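Local coordinates for protein 7,8-dihydro-6-hydroxymethylpterin pyrophosphokinase-dihydropteroate synthase (Plasmodium falciparum, PDB 6JWS) that probably catalyses two successive steps of folate biosynthesis, diphosphorylation of 6-hydroxymethyl-7,8-dihydropterin by ATP and condensation of that product with 4-aminobenzoate to 7,8-dihydropteroate, at residues F217-K222 against E314-P319; N137-K142 against H320-H325; K476-I481 against V498-D503. The protein carries 1 engineered substitution. All coordinates share one frame; numbering follows the deposited sequence.

In the fold
Contacts 1 and 2 are neighbours in the HPPK part of the chain, their centres about 12 Å apart, and both touch ATP: 314-319 binds the adenine and ribose, while His320 of 320-325 lies beside the terminal phosphate. They share one apolar core, in which Phe220 CZ is 3.8 Å from Ile139 CG1 and Phe315 CE2 is 4.0 Å from Val321 CG2. Along the sequence, contact 1 is nested inside the loop that contact 2 closes. Contact 3 belongs to the TIM barrel of the dihydropteroate synthase part, across the chain's centre, with its own centre about 44 Å from that of contact 1. There Asn502 binds pteroic acid, so the contacts lie at two separate ligand sites.

Contact 1: residues F217-K222 against E314-P319; sequences FTIFMK and EFLSIP. With ATP (adenosine-5'-triphosphate), chain J.
Phe220 and Phe315 meet on one side of a short antiparallel ribbon, where CZ of Phe220 comes to 3.7 Å from CD2 of Phe315. Their planes are 30° from parallel, but the rings are slid apart and barely overlap. Beside this pair, CD2 of Phe220 lies 3.3 Å from OG of Ser317, its non-hydrogen-bonded partner across the strands; the Ser317 hydroxyl itself donates to Pro319 O. The other side of the ribbon carries Ile219, Met221, Leu316 and Ile318, with the CG2 branch of Ile219 against the CD2 branch of Leu316.

Between the strands, Ile219 pairs with Ile318 and Met221 with Leu316, each through two backbone bonds. Ile219 N to Ile318 O is short and nearly straight, at 2.7 Å and 173°, whereas Leu316 N to Met221 O stretches to 3.2 Å.

The ribbon is a separate two-stranded sheet of the HPPK domain, and strand 316-318 is its nucleotide-binding edge. Ser317 turns its N and O outward to the Hoogsteen side of adenine: its N donates to ATP N7 at 2.7 Å, and ATP N6 donates to its O at 2.9 Å. Glu314 N reaches ribose O3' at 3.1 Å. With CG between the backbone N and carbonyl carbon (chi1 71°), the Phe315 ring sits with one face under ATP C8, which lies 3.4 Å above its plane, offset toward the rim.

Further out, Tyr132 and Cys136 of helix 129-148 pack on Ser317, and Tyr132 OH bonds to Pro319 O. Helix 177-190 covers the aliphatic side, placing Pro177 and Leu181 against Leu316 and Leu178 against Met221.

Contact 2: residues N137-K142 against H320-H325; sequences NNIIVK and HVYTTH. With ATP (adenosine-5'-triphosphate), chain J.
Ile139 and Val321 mark the closest backbone approach, their CA atoms 7.4 Å apart. Residues 137-142 form part of helix 129-148, while 320-325 opens with a type I beta turn from His320 to Thr323. His320 O takes bonds from both N and OG1 of Thr323, arriving from the same face of its carbonyl plane, and Tyr322 N donates to His320 ND1 at 3.0 Å.

The turn presents Val321 CG1 to the helix. This methyl touches both isoleucines, 3.9 Å from Ile139 CG2 and 3.8 Å from Ile140 CG1; Ile139 crosses Val321 at about a right angle, whereas Ile140 slides past it in the opposite direction. Phe220 and Phe315 pack on both Ile139 and Val321, which ties this helix-to-turn packing to the two-stranded ribbon of the HPPK domain that binds the nucleotide. His320, at the head of the same turn, lies on the ATP side, where its NE2 is 3.0 Å from ATP O1G, with that oxygen at the ring edge and in its plane.

Ile140 reaches two rings. Its CG1 stands over one face of Tyr322. Its CG2, anti to the backbone N (CG1 has chi1 -63°), makes a CH-pi contact over a face of His325, 4.0 Å from the ring centroid. At the phenol end a water donates to Ile140 O and bonds Tyr322 OH at 2.6 Å; Asn143 ND2 is a second partner of that hydroxyl, and Arg326 makes a cation-pi contact with the Tyr322 ring.

Contact 3: residues K476-I481 against V498-D503; sequences KPIISI and VDILND. With PT1 (pteroic acid), chain I.
Ile479 bonds to Asp499 just ahead of strand 500-503, and from Ser480 and Ile500 onward this strand pairs in parallel with strand 478-481, the two crossing at -31°. Among the backbone bonds, Ile479 O accepts twice, from Asp499 N at 2.8 Å and from Ile500 N at 3.0 Å, both lying in its carbonyl plane. Ile481 N then donates to Ile500 O nearly along the C=O axis, and Asn502 N approaches Ile481 O from above its carbonyl plane. Ser480 and Ile481 are thereby set beside Ile500 and Leu501.

A carboxylate adds the remaining direct hydrogen bond between the segments. Asp499 OD2 receives Ile479 N through its anti lone pair at 2.8 Å and 169°, and a water donates both to this oxygen and to Pro477 O. The Asp499 carboxylate thus adds a side-chain bond just before the start of strand 500-503.

Apolar contacts divide between the two sides of the sheet. Val498 CG1 fits against Ile479 CG2 and Ile481 CG2, facing helices 448-464 and 486-494; the latter joins the two strands in a beta-alpha-beta unit of the TIM barrel. On the Ser480 and Ile500 side, Ile478 CG2 touches Ile500 CD1 at 3.5 Å. Ser480 OG lies against Ile500 CG2 and Asn502 CB, and is bonded to Asp430 OD1.

Ligand bonds come from Asn502, whose CG is anti to the backbone N (chi1 175°). Its OD1 accepts from N11 of pteroic acid at 2.9 Å, and its ND2 donates to N9 at 3.2 Å. This two-point match is consistent with the assigned orientation of the amide. ND2 also bonds weakly to Asp430 OD2, so one aspartate links Ser480 of one strand to the pterin-reading amide of the next.

Contact 1: residues F217-K222 against E314-P319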
loop_
_atom_site.group_PDB
_atom_site.type_symbol
_atom_site.label_atom_id
_atom_site.label_comp_id
_atom_site.label_asym_id
_atom_site.label_seq_id
_atom_site.Cartn_x
_atom_site.Cartn_y
_atom_site.Cartn_z
ATOM N N PHE B 217 20.909 -28.950 34.292
ATOM C CA PHE B 217 20.462 -29.374 35.613
ATOM C C PHE B 217 18.936 -29.357 35.707
ATOM O O PHE B 217 18.270 -28.500 35.121
ATOM C CB PHE B 217 21.016 -28.468 36.721
ATOM C CG PHE B 217 22.519 -28.414 36.862
ATOM C CD1 PHE B 217 23.338 -29.327 36.217
ATOM C CD2 PHE B 217 23.111 -27.459 37.674
ATOM C CE1 PHE B 217 24.719 -29.255 36.333
ATOM C CE2 PHE B 217 24.493 -27.389 37.795
ATOM C CZ PHE B 217 25.292 -28.289 37.126
ATOM N N THR B 218 18.407 -30.296 36.498
ATOM C CA THR B 218 17.012 -30.321 36.902
ATOM C C THR B 218 16.965 -30.308 38.427
ATOM O O THR B 218 17.281 -31.311 39.064
ATOM C CB THR B 218 16.329 -31.594 36.388
ATOM O OG1 THR B 218 16.592 -31.776 34.998
ATOM C CG2 THR B 218 14.836 -31.603 36.639
ATOM N N ILE B 219 16.556 -29.171 38.998
ATOM C CA ILE B 219 16.627 -28.935 40.431
ATOM C C ILE B 219 15.284 -28.393 40.918
ATOM O O ILE B 219 14.678 -27.561 40.245
ATOM C CB ILE B 219 17.766 -27.939 40.733
ATOM C CG1 ILE B 219 19.135 -28.597 40.557
ATOM C CG2 ILE B 219 17.604 -27.292 42.103
ATOM C CD1 ILE B 219 20.216 -27.640 40.132
ATOM N N PHE B 220 14.834 -28.880 42.090
ATOM C CA PHE B 220 13.776 -28.244 42.860
ATOM C C PHE B 220 14.091 -28.394 44.347
ATOM O O PHE B 220 14.036 -29.497 44.882
ATOM C CB PHE B 220 12.385 -28.785 42.489
ATOM C CG PHE B 220 11.244 -27.847 42.816
ATOM C CD1 PHE B 220 10.729 -27.762 44.103
ATOM C CD2 PHE B 220 10.695 -27.021 41.839
ATOM C CE1 PHE B 220 9.695 -26.879 44.401
ATOM C CE2 PHE B 220 9.665 -26.140 42.134
ATOM C CZ PHE B 220 9.161 -26.070 43.417
ATOM N N MET B 221 14.429 -27.275 44.999
ATOM C CA MET B 221 14.824 -27.280 46.399
ATOM C C MET B 221 13.756 -26.541 47.197
ATOM O O MET B 221 13.606 -25.332 47.039
ATOM C CB MET B 221 16.180 -26.591 46.586
ATOM C CG MET B 221 17.362 -27.456 46.175
ATOM S SD MET B 221 18.990 -26.638 46.346
ATOM C CE MET B 221 18.937 -26.067 48.046
ATOM N N LYS B 222 13.046 -27.282 48.063
ATOM C CA LYS B 222 11.708 -26.912 48.508
ATOM C C LYS B 222 11.734 -25.872 49.626
ATOM O O LYS B 222 10.859 -25.006 49.674
ATOM C CB LYS B 222 10.886 -28.146 48.893
ATOM C CG LYS B 222 10.083 -28.771 47.757
ATOM C CD LYS B 222 9.322 -30.023 48.153
ATOM C CE LYS B 222 10.222 -31.229 48.335
ATOM N NZ LYS B 222 9.453 -32.497 48.349
ATOM N N GLU B 314 13.180 -18.518 48.900
ATOM C CA GLU B 314 12.343 -19.502 49.563
ATOM C C GLU B 314 12.602 -20.881 48.966
ATOM O O GLU B 314 12.515 -21.878 49.672
ATOM C CB GLU B 314 10.866 -19.110 49.457
ATOM C CG GLU B 314 10.553 -17.756 50.078
ATOM C CD GLU B 314 9.174 -17.616 50.704
ATOM O OE1 GLU B 314 8.211 -18.178 50.142
ATOM O OE2 GLU B 314 9.067 -16.953 51.759
ATOM N N PHE B 315 12.897 -20.927 47.661
ATOM C CA PHE B 315 13.157 -22.186 46.977
ATOM C C PHE B 315 13.938 -21.911 45.694
ATOM O O PHE B 315 14.075 -20.761 45.291
ATOM C CB PHE B 315 11.855 -22.965 46.739
ATOM C CG PHE B 315 10.929 -22.381 45.701
ATOM C CD1 PHE B 315 10.108 -21.304 45.999
ATOM C CD2 PHE B 315 10.884 -22.906 44.415
ATOM C CE1 PHE B 315 9.259 -20.770 45.037
ATOM C CE2 PHE B 315 10.034 -22.371 43.454
ATOM C CZ PHE B 315 9.222 -21.305 43.766
ATOM N N LEU B 316 14.469 -22.976 45.084
ATOM C CA LEU B 316 15.139 -22.869 43.804
ATOM C C LEU B 316 14.544 -23.866 42.815
ATOM O O LEU B 316 14.586 -25.071 43.045
ATOM C CB LEU B 316 16.641 -23.119 43.975
ATOM C CG LEU B 316 17.466 -22.919 42.701
ATOM C CD1 LEU B 316 17.421 -21.463 42.248
ATOM C CD2 LEU B 316 18.904 -23.384 42.889
ATOM N N SER B 317 14.050 -23.348 41.683
ATOM C CA SER B 317 13.562 -24.207 40.615
ATOM C C SER B 317 14.394 -23.990 39.352
ATOM O O SER B 317 14.403 -22.895 38.790
ATOM C CB SER B 317 12.089 -23.973 40.357
ATOM O OG SER B 317 11.600 -24.925 39.416
ATOM N N ILE B 318 15.090 -25.039 38.914
ATOM C CA ILE B 318 15.756 -25.021 37.624
ATOM C C ILE B 318 15.287 -26.229 36.828
ATOM O O ILE B 318 15.479 -27.357 37.265
ATOM C CB ILE B 318 17.294 -25.015 37.748
ATOM C CG1 ILE B 318 17.819 -23.937 38.702
ATOM C CG2 ILE B 318 17.940 -24.940 36.366
ATOM C CD1 ILE B 318 17.920 -22.562 38.110
ATOM N N PRO B 319 14.732 -26.058 35.606
ATOM C CA PRO B 319 14.423 -24.744 35.044
ATOM C C PRO B 319 13.405 -23.958 35.862
ATOM O O PRO B 319 12.675 -24.520 36.672
ATOM C CB PRO B 319 13.810 -25.106 33.687
ATOM C CG PRO B 319 14.465 -26.410 33.330
ATOM C CD PRO B 319 14.497 -27.150 34.647
HETATM P PG ATP J . 9.671 -16.405 40.490
HETATM O O1G ATP J . 8.780 -16.046 39.315
HETATM O O2G ATP J . 9.576 -17.872 40.875
HETATM O O3G ATP J . 11.102 -15.958 40.270
HETATM P PB ATP J . 8.109 -14.317 41.983
HETATM O O1B ATP J . 7.556 -14.383 43.364
HETATM O O2B ATP J . 7.177 -14.154 40.823
HETATM O O3B ATP J . 9.074 -15.582 41.764
HETATM P PA ATP J . 10.620 -12.925 42.564
HETATM O O1A ATP J . 11.645 -13.174 41.500
HETATM O O2A ATP J . 10.661 -11.622 43.294
HETATM O O3A ATP J . 9.164 -13.118 41.924
HETATM O "O5'" ATP J . 10.646 -14.127 43.629
HETATM C "C5'" ATP J . 11.559 -15.232 43.395
HETATM C "C4'" ATP J . 11.262 -16.340 44.371
HETATM O "O4'" ATP J . 11.200 -17.613 43.673
HETATM C "C3'" ATP J . 12.308 -16.525 45.476
HETATM O "O3'" ATP J . 11.645 -16.919 46.672
HETATM C "C2'" ATP J . 13.238 -17.579 44.869
HETATM O "O2'" ATP J . 13.908 -18.400 45.797
HETATM C "C1'" ATP J . 12.256 -18.451 44.096
HETATM N N9 ATP J . 12.862 -19.102 42.933
HETATM C C8 ATP J . 12.802 -20.439 42.640
HETATM N N7 ATP J . 13.435 -20.742 41.530
HETATM C C5 ATP J . 13.910 -19.526 41.057
HETATM C C6 ATP J . 14.644 -19.182 39.906
HETATM N N6 ATP J . 15.043 -20.074 39.007
HETATM N N1 ATP J . 14.963 -17.874 39.732
HETATM C C2 ATP J . 14.560 -16.985 40.651
HETATM N N3 ATP J . 13.862 -17.197 41.767
HETATM C C4 ATP J . 13.567 -18.505 41.915
#

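Contact 2: residues N137-K142 against H320-H325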
loop_
_atom_site.group_PDB
_atom_site.type_symbol
_atom_site.label_atom_id
_atom_site.label_comp_id
_atom_site.label_asym_id
_atom_site.label_seq_id
_atom_site.Cartn_x
_atom_site.Cartn_y
_atom_site.Cartn_z
ATOM N N ASN B 137 4.076 -27.724 38.883
ATOM C CA ASN B 137 2.630 -27.615 38.731
ATOM C C ASN B 137 2.027 -27.082 40.029
ATOM O O ASN B 137 1.134 -26.244 40.005
ATOM C CB ASN B 137 1.968 -28.919 38.274
ATOM C CG ASN B 137 2.280 -29.324 36.847
ATOM O OD1 ASN B 137 1.971 -30.443 36.442
ATOM N ND2 ASN B 137 2.891 -28.438 36.072
ATOM N N ASN B 138 2.556 -27.560 41.160
ATOM C CA ASN B 138 2.071 -27.148 42.462
ATOM C C ASN B 138 2.191 -25.637 42.601
ATOM O O ASN B 138 1.232 -24.974 42.998
ATOM C CB ASN B 138 2.778 -27.886 43.604
ATOM C CG ASN B 138 2.486 -27.272 44.959
ATOM O OD1 ASN B 138 3.401 -26.845 45.658
ATOM N ND2 ASN B 138 1.219 -27.195 45.329
ATOM N N ILE B 139 3.371 -25.102 42.266
ATOM C CA ILE B 139 3.603 -23.670 42.385
ATOM C C ILE B 139 2.593 -22.920 41.521
ATOM O O ILE B 139 2.082 -21.878 41.929
ATOM C CB ILE B 139 5.057 -23.294 42.031
ATOM C CG1 ILE B 139 6.071 -23.924 42.995
ATOM C CG2 ILE B 139 5.213 -21.778 41.926
ATOM C CD1 ILE B 139 5.937 -23.481 44.447
ATOM N N ILE B 140 2.308 -23.467 40.330
ATOM C CA ILE B 140 1.461 -22.795 39.357
ATOM C C ILE B 140 0.032 -22.743 39.885
ATOM O O ILE B 140 -0.588 -21.678 39.844
ATOM C CB ILE B 140 1.560 -23.432 37.949
ATOM C CG1 ILE B 140 2.984 -23.316 37.382
ATOM C CG2 ILE B 140 0.522 -22.829 37.003
ATOM C CD1 ILE B 140 3.240 -24.131 36.123
ATOM N N VAL B 141 -0.470 -23.882 40.399
ATOM C CA VAL B 141 -1.854 -23.938 40.864
ATOM C C VAL B 141 -2.005 -23.053 42.103
ATOM O O VAL B 141 -3.010 -22.359 42.255
ATOM C CB VAL B 141 -2.419 -25.367 41.057
ATOM C CG1 VAL B 141 -1.980 -26.349 39.981
ATOM C CG2 VAL B 141 -2.165 -25.937 42.440
ATOM N N LYS B 142 -0.967 -23.050 42.951
ATOM C CA LYS B 142 -0.930 -22.257 44.170
ATOM C C LYS B 142 -0.944 -20.762 43.840
ATOM O O LYS B 142 -1.599 -19.983 44.530
ATOM C CB LYS B 142 0.287 -22.659 45.010
ATOM C CG LYS B 142 0.463 -21.908 46.323
ATOM C CD LYS B 142 1.888 -21.908 46.841
ATOM C CE LYS B 142 2.121 -20.849 47.902
ATOM N NZ LYS B 142 3.544 -20.784 48.312
ATOM N N HIS B 320 13.367 -22.642 35.651
ATOM C CA HIS B 320 12.365 -21.815 36.299
ATOM C C HIS B 320 10.982 -22.440 36.095
ATOM O O HIS B 320 10.714 -23.077 35.075
ATOM C CB HIS B 320 12.490 -20.367 35.821
ATOM C CG HIS B 320 11.624 -19.397 36.543
ATOM N ND1 HIS B 320 10.298 -19.198 36.203
ATOM C CD2 HIS B 320 11.885 -18.553 37.562
ATOM C CE1 HIS B 320 9.780 -18.264 36.982
ATOM N NE2 HIS B 320 10.727 -17.854 37.822
ATOM N N VAL B 321 10.125 -22.264 37.104
ATOM C CA VAL B 321 8.790 -22.851 37.155
ATOM C C VAL B 321 8.009 -22.427 35.909
ATOM O O VAL B 321 7.216 -23.196 35.374
ATOM C CB VAL B 321 8.065 -22.428 38.458
ATOM C CG1 VAL B 321 6.579 -22.738 38.444
ATOM C CG2 VAL B 321 8.706 -23.032 39.697
ATOM N N TYR B 322 8.270 -21.211 35.423
ATOM C CA TYR B 322 7.364 -20.610 34.460
ATOM C C TYR B 322 7.850 -20.752 33.017
ATOM O O TYR B 322 7.156 -20.325 32.104
ATOM C CB TYR B 322 6.988 -19.196 34.909
ATOM C CG TYR B 322 5.891 -19.174 35.949
ATOM C CD1 TYR B 322 4.558 -19.136 35.569
ATOM C CD2 TYR B 322 6.179 -19.214 37.308
ATOM C CE1 TYR B 322 3.539 -19.121 36.509
ATOM C CE2 TYR B 322 5.170 -19.214 38.265
ATOM C CZ TYR B 322 3.845 -19.163 37.860
ATOM O OH TYR B 322 2.830 -19.142 38.766
ATOM N N THR B 323 8.985 -21.427 32.810
ATOM C CA THR B 323 9.683 -21.449 31.529
ATOM C C THR B 323 8.756 -21.761 30.352
ATOM O O THR B 323 8.884 -21.168 29.288
ATOM C CB THR B 323 10.875 -22.406 31.579
ATOM O OG1 THR B 323 11.625 -22.025 32.731
ATOM C CG2 THR B 323 11.752 -22.323 30.349
ATOM N N THR B 324 7.821 -22.682 30.563
ATOM C CA THR B 324 6.984 -23.284 29.539
ATOM C C THR B 324 5.575 -22.705 29.625
ATOM O O THR B 324 4.743 -22.917 28.741
ATOM C CB THR B 324 7.001 -24.802 29.768
ATOM O OG1 THR B 324 8.067 -25.238 28.932
ATOM C CG2 THR B 324 5.714 -25.521 29.436
ATOM N N HIS B 325 5.316 -21.972 30.708
ATOM C CA HIS B 325 3.963 -21.555 31.030
ATOM C C HIS B 325 3.731 -20.117 30.563
ATOM O O HIS B 325 2.640 -19.781 30.115
ATOM C CB HIS B 325 3.685 -21.828 32.516
ATOM C CG HIS B 325 2.235 -21.829 32.874
ATOM N ND1 HIS B 325 1.555 -20.669 33.247
ATOM C CD2 HIS B 325 1.331 -22.835 32.926
ATOM C CE1 HIS B 325 0.296 -20.963 33.510
ATOM N NE2 HIS B 325 0.134 -22.290 33.318
HETATM P PG ATP J . 9.671 -16.405 40.490
HETATM O O1G ATP J . 8.780 -16.046 39.315
HETATM O O2G ATP J . 9.576 -17.872 40.875
HETATM O O3G ATP J . 11.102 -15.958 40.270
HETATM P PB ATP J . 8.109 -14.317 41.983
HETATM O O1B ATP J . 7.556 -14.383 43.364
HETATM O O2B ATP J . 7.177 -14.154 40.823
HETATM O O3B ATP J . 9.074 -15.582 41.764
HETATM P PA ATP J . 10.620 -12.925 42.564
HETATM O O1A ATP J . 11.645 -13.174 41.500
HETATM O O2A ATP J . 10.661 -11.622 43.294
HETATM O O3A ATP J . 9.164 -13.118 41.924
HETATM O "O5'" ATP J . 10.646 -14.127 43.629
HETATM C "C5'" ATP J . 11.559 -15.232 43.395
HETATM C "C4'" ATP J . 11.262 -16.340 44.371
HETATM O "O4'" ATP J . 11.200 -17.613 43.673
HETATM C "C3'" ATP J . 12.308 -16.525 45.476
HETATM O "O3'" ATP J . 11.645 -16.919 46.672
HETATM C "C2'" ATP J . 13.238 -17.579 44.869
HETATM O "O2'" ATP J . 13.908 -18.400 45.797
HETATM C "C1'" ATP J . 12.256 -18.451 44.096
HETATM N N9 ATP J . 12.862 -19.102 42.933
HETATM C C8 ATP J . 12.802 -20.439 42.640
HETATM N N7 ATP J . 13.435 -20.742 41.530
HETATM C C5 ATP J . 13.910 -19.526 41.057
HETATM C C6 ATP J . 14.644 -19.182 39.906
HETATM N N6 ATP J . 15.043 -20.074 39.007
HETATM N N1 ATP J . 14.963 -17.874 39.732
HETATM C C2 ATP J . 14.560 -16.985 40.651
HETATM N N3 ATP J . 13.862 -17.197 41.767
HETATM C C4 ATP J . 13.567 -18.505 41.915
HETATM O O HOH W 1 0.276 -19.244 38.127
#

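Contact 3: residues K476-I481 against V498-D503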
loop_
_atom_site.group_PDB
_atom_site.type_symbol
_atom_site.label_atom_id
_atom_site.label_comp_id
_atom_site.label_asym_id
_atom_site.label_seq_id
_atom_site.Cartn_x
_atom_site.Cartn_y
_atom_site.Cartn_z
ATOM N N LYS B 476 15.839 16.262 21.222
ATOM C CA LYS B 476 17.181 16.098 20.685
ATOM C C LYS B 476 17.189 14.972 19.656
ATOM O O LYS B 476 16.709 13.876 19.934
ATOM C CB LYS B 476 18.230 15.863 21.777
ATOM C CG LYS B 476 19.664 16.031 21.294
ATOM C CD LYS B 476 20.702 15.795 22.366
ATOM C CE LYS B 476 22.105 16.129 21.911
ATOM N NZ LYS B 476 23.115 15.411 22.723
ATOM N N PRO B 477 17.712 15.225 18.434
ATOM C CA PRO B 477 17.829 14.184 17.422
ATOM C C PRO B 477 18.919 13.208 17.841
ATOM O O PRO B 477 19.861 13.567 18.538
ATOM C CB PRO B 477 18.190 14.922 16.127
ATOM C CG PRO B 477 18.825 16.210 16.608
ATOM C CD PRO B 477 18.203 16.527 17.956
ATOM N N ILE B 478 18.702 11.949 17.476
ATOM C CA ILE B 478 19.678 10.891 17.615
ATOM C C ILE B 478 20.726 11.148 16.542
ATOM O O ILE B 478 20.388 11.581 15.437
ATOM C CB ILE B 478 18.924 9.559 17.449
ATOM C CG1 ILE B 478 17.753 9.491 18.438
ATOM C CG2 ILE B 478 19.859 8.376 17.581
ATOM C CD1 ILE B 478 16.875 8.264 18.311
ATOM N N ILE B 479 21.998 10.933 16.892
ATOM C CA ILE B 479 23.085 11.169 15.953
ATOM C C ILE B 479 23.708 9.834 15.556
ATOM O O ILE B 479 24.187 9.074 16.405
ATOM C CB ILE B 479 24.143 12.140 16.529
ATOM C CG1 ILE B 479 23.539 13.487 16.948
ATOM C CG2 ILE B 479 25.287 12.340 15.551
ATOM C CD1 ILE B 479 22.721 14.145 15.856
ATOM N N SER B 480 23.790 9.620 14.243
ATOM C CA SER B 480 24.436 8.451 13.685
ATOM C C SER B 480 25.702 8.864 12.924
ATOM O O SER B 480 25.703 9.842 12.168
ATOM C CB SER B 480 23.445 7.738 12.781
ATOM O OG SER B 480 24.060 6.642 12.134
ATOM N N ILE B 481 26.783 8.094 13.091
ATOM C CA ILE B 481 27.998 8.383 12.331
ATOM C C ILE B 481 28.259 7.265 11.323
ATOM O O ILE B 481 28.385 6.106 11.696
ATOM C CB ILE B 481 29.225 8.667 13.223
ATOM C CG1 ILE B 481 30.502 8.787 12.392
ATOM C CG2 ILE B 481 29.400 7.644 14.337
ATOM C CD1 ILE B 481 31.531 9.679 13.038
ATOM N N VAL B 498 27.921 11.131 19.520
ATOM C CA VAL B 498 27.119 10.262 18.672
ATOM C C VAL B 498 26.366 9.237 19.518
ATOM O O VAL B 498 26.799 8.907 20.622
ATOM C CB VAL B 498 27.947 9.568 17.564
ATOM C CG1 VAL B 498 28.611 10.573 16.639
ATOM C CG2 VAL B 498 28.973 8.584 18.122
ATOM N N ASP B 499 25.269 8.710 18.947
ATOM C CA ASP B 499 24.491 7.624 19.516
ATOM C C ASP B 499 24.650 6.304 18.754
ATOM O O ASP B 499 24.549 5.249 19.361
ATOM C CB ASP B 499 23.016 8.006 19.523
ATOM C CG ASP B 499 22.840 9.319 20.245
ATOM O OD1 ASP B 499 23.184 9.344 21.459
ATOM O OD2 ASP B 499 22.429 10.314 19.570
ATOM N N ILE B 500 24.822 6.344 17.429
ATOM C CA ILE B 500 24.664 5.147 16.612
ATOM C C ILE B 500 25.883 5.000 15.704
ATOM O O ILE B 500 26.282 5.971 15.071
ATOM C CB ILE B 500 23.361 5.216 15.771
ATOM C CG1 ILE B 500 22.105 5.106 16.641
ATOM C CG2 ILE B 500 23.364 4.146 14.669
ATOM C CD1 ILE B 500 20.804 5.393 15.921
ATOM N N LEU B 501 26.471 3.796 15.665
ATOM C CA LEU B 501 27.425 3.459 14.620
ATOM C C LEU B 501 26.670 2.984 13.370
ATOM O O LEU B 501 25.876 2.044 13.413
ATOM C CB LEU B 501 28.418 2.405 15.134
ATOM C CG LEU B 501 29.373 1.803 14.086
ATOM C CD1 LEU B 501 30.306 2.862 13.495
ATOM C CD2 LEU B 501 30.212 0.684 14.684
ATOM N N ASN B 502 26.944 3.638 12.243
ATOM C CA ASN B 502 26.478 3.196 10.945
ATOM C C ASN B 502 27.675 2.645 10.168
ATOM O O ASN B 502 28.438 3.409 9.584
ATOM C CB ASN B 502 25.807 4.356 10.203
ATOM C CG ASN B 502 25.414 3.990 8.793
ATOM O OD1 ASN B 502 25.333 2.807 8.471
ATOM N ND2 ASN B 502 25.210 4.987 7.937
ATOM N N ASP B 503 27.833 1.310 10.160
ATOM C CA ASP B 503 29.038 0.676 9.636
ATOM C C ASP B 503 28.707 -0.070 8.336
ATOM O O ASP B 503 28.161 -1.173 8.355
ATOM C CB ASP B 503 29.679 -0.213 10.707
ATOM C CG ASP B 503 31.065 -0.748 10.355
ATOM O OD1 ASP B 503 31.285 -1.185 9.173
ATOM O OD2 ASP B 503 31.940 -0.696 11.256
HETATM C C2 PT1 I . 23.194 3.197 2.752
HETATM C C3 PT1 I . 24.237 4.201 2.536
HETATM C C5 PT1 I . 25.042 4.566 3.706
HETATM N N6 PT1 I . 24.469 4.786 1.336
HETATM C C7 PT1 I . 23.808 2.998 5.033
HETATM N N9 PT1 I . 24.783 3.955 4.897
HETATM C C10 PT1 I . 25.477 5.690 1.216
HETATM N N11 PT1 I . 23.582 2.383 6.250
HETATM C C12 PT1 I . 26.261 6.016 2.315
HETATM C C21 PT1 I . 24.194 4.492 -6.221
HETATM O O22 PT1 I . 23.721 5.466 -6.868
HETATM O O1 PT1 I . 22.425 2.811 1.727
HETATM N N4 PT1 I . 23.024 2.653 3.976
HETATM N N8 PT1 I . 26.021 5.470 3.526
HETATM C C13 PT1 I . 25.749 6.292 -0.136
HETATM N N14 PT1 I . 26.339 5.241 -1.010
HETATM C C15 PT1 I . 25.842 5.048 -2.254
HETATM C C16 PT1 I . 25.860 3.760 -2.831
HETATM C C17 PT1 I . 25.314 6.174 -2.966
HETATM C C18 PT1 I . 25.323 3.585 -4.130
HETATM C C19 PT1 I . 24.798 5.986 -4.272
HETATM C C20 PT1 I . 24.785 4.689 -4.843
HETATM O O23 PT1 I . 24.170 3.354 -6.718
HETATM O O HOH W 2 21.480 12.546 20.777
#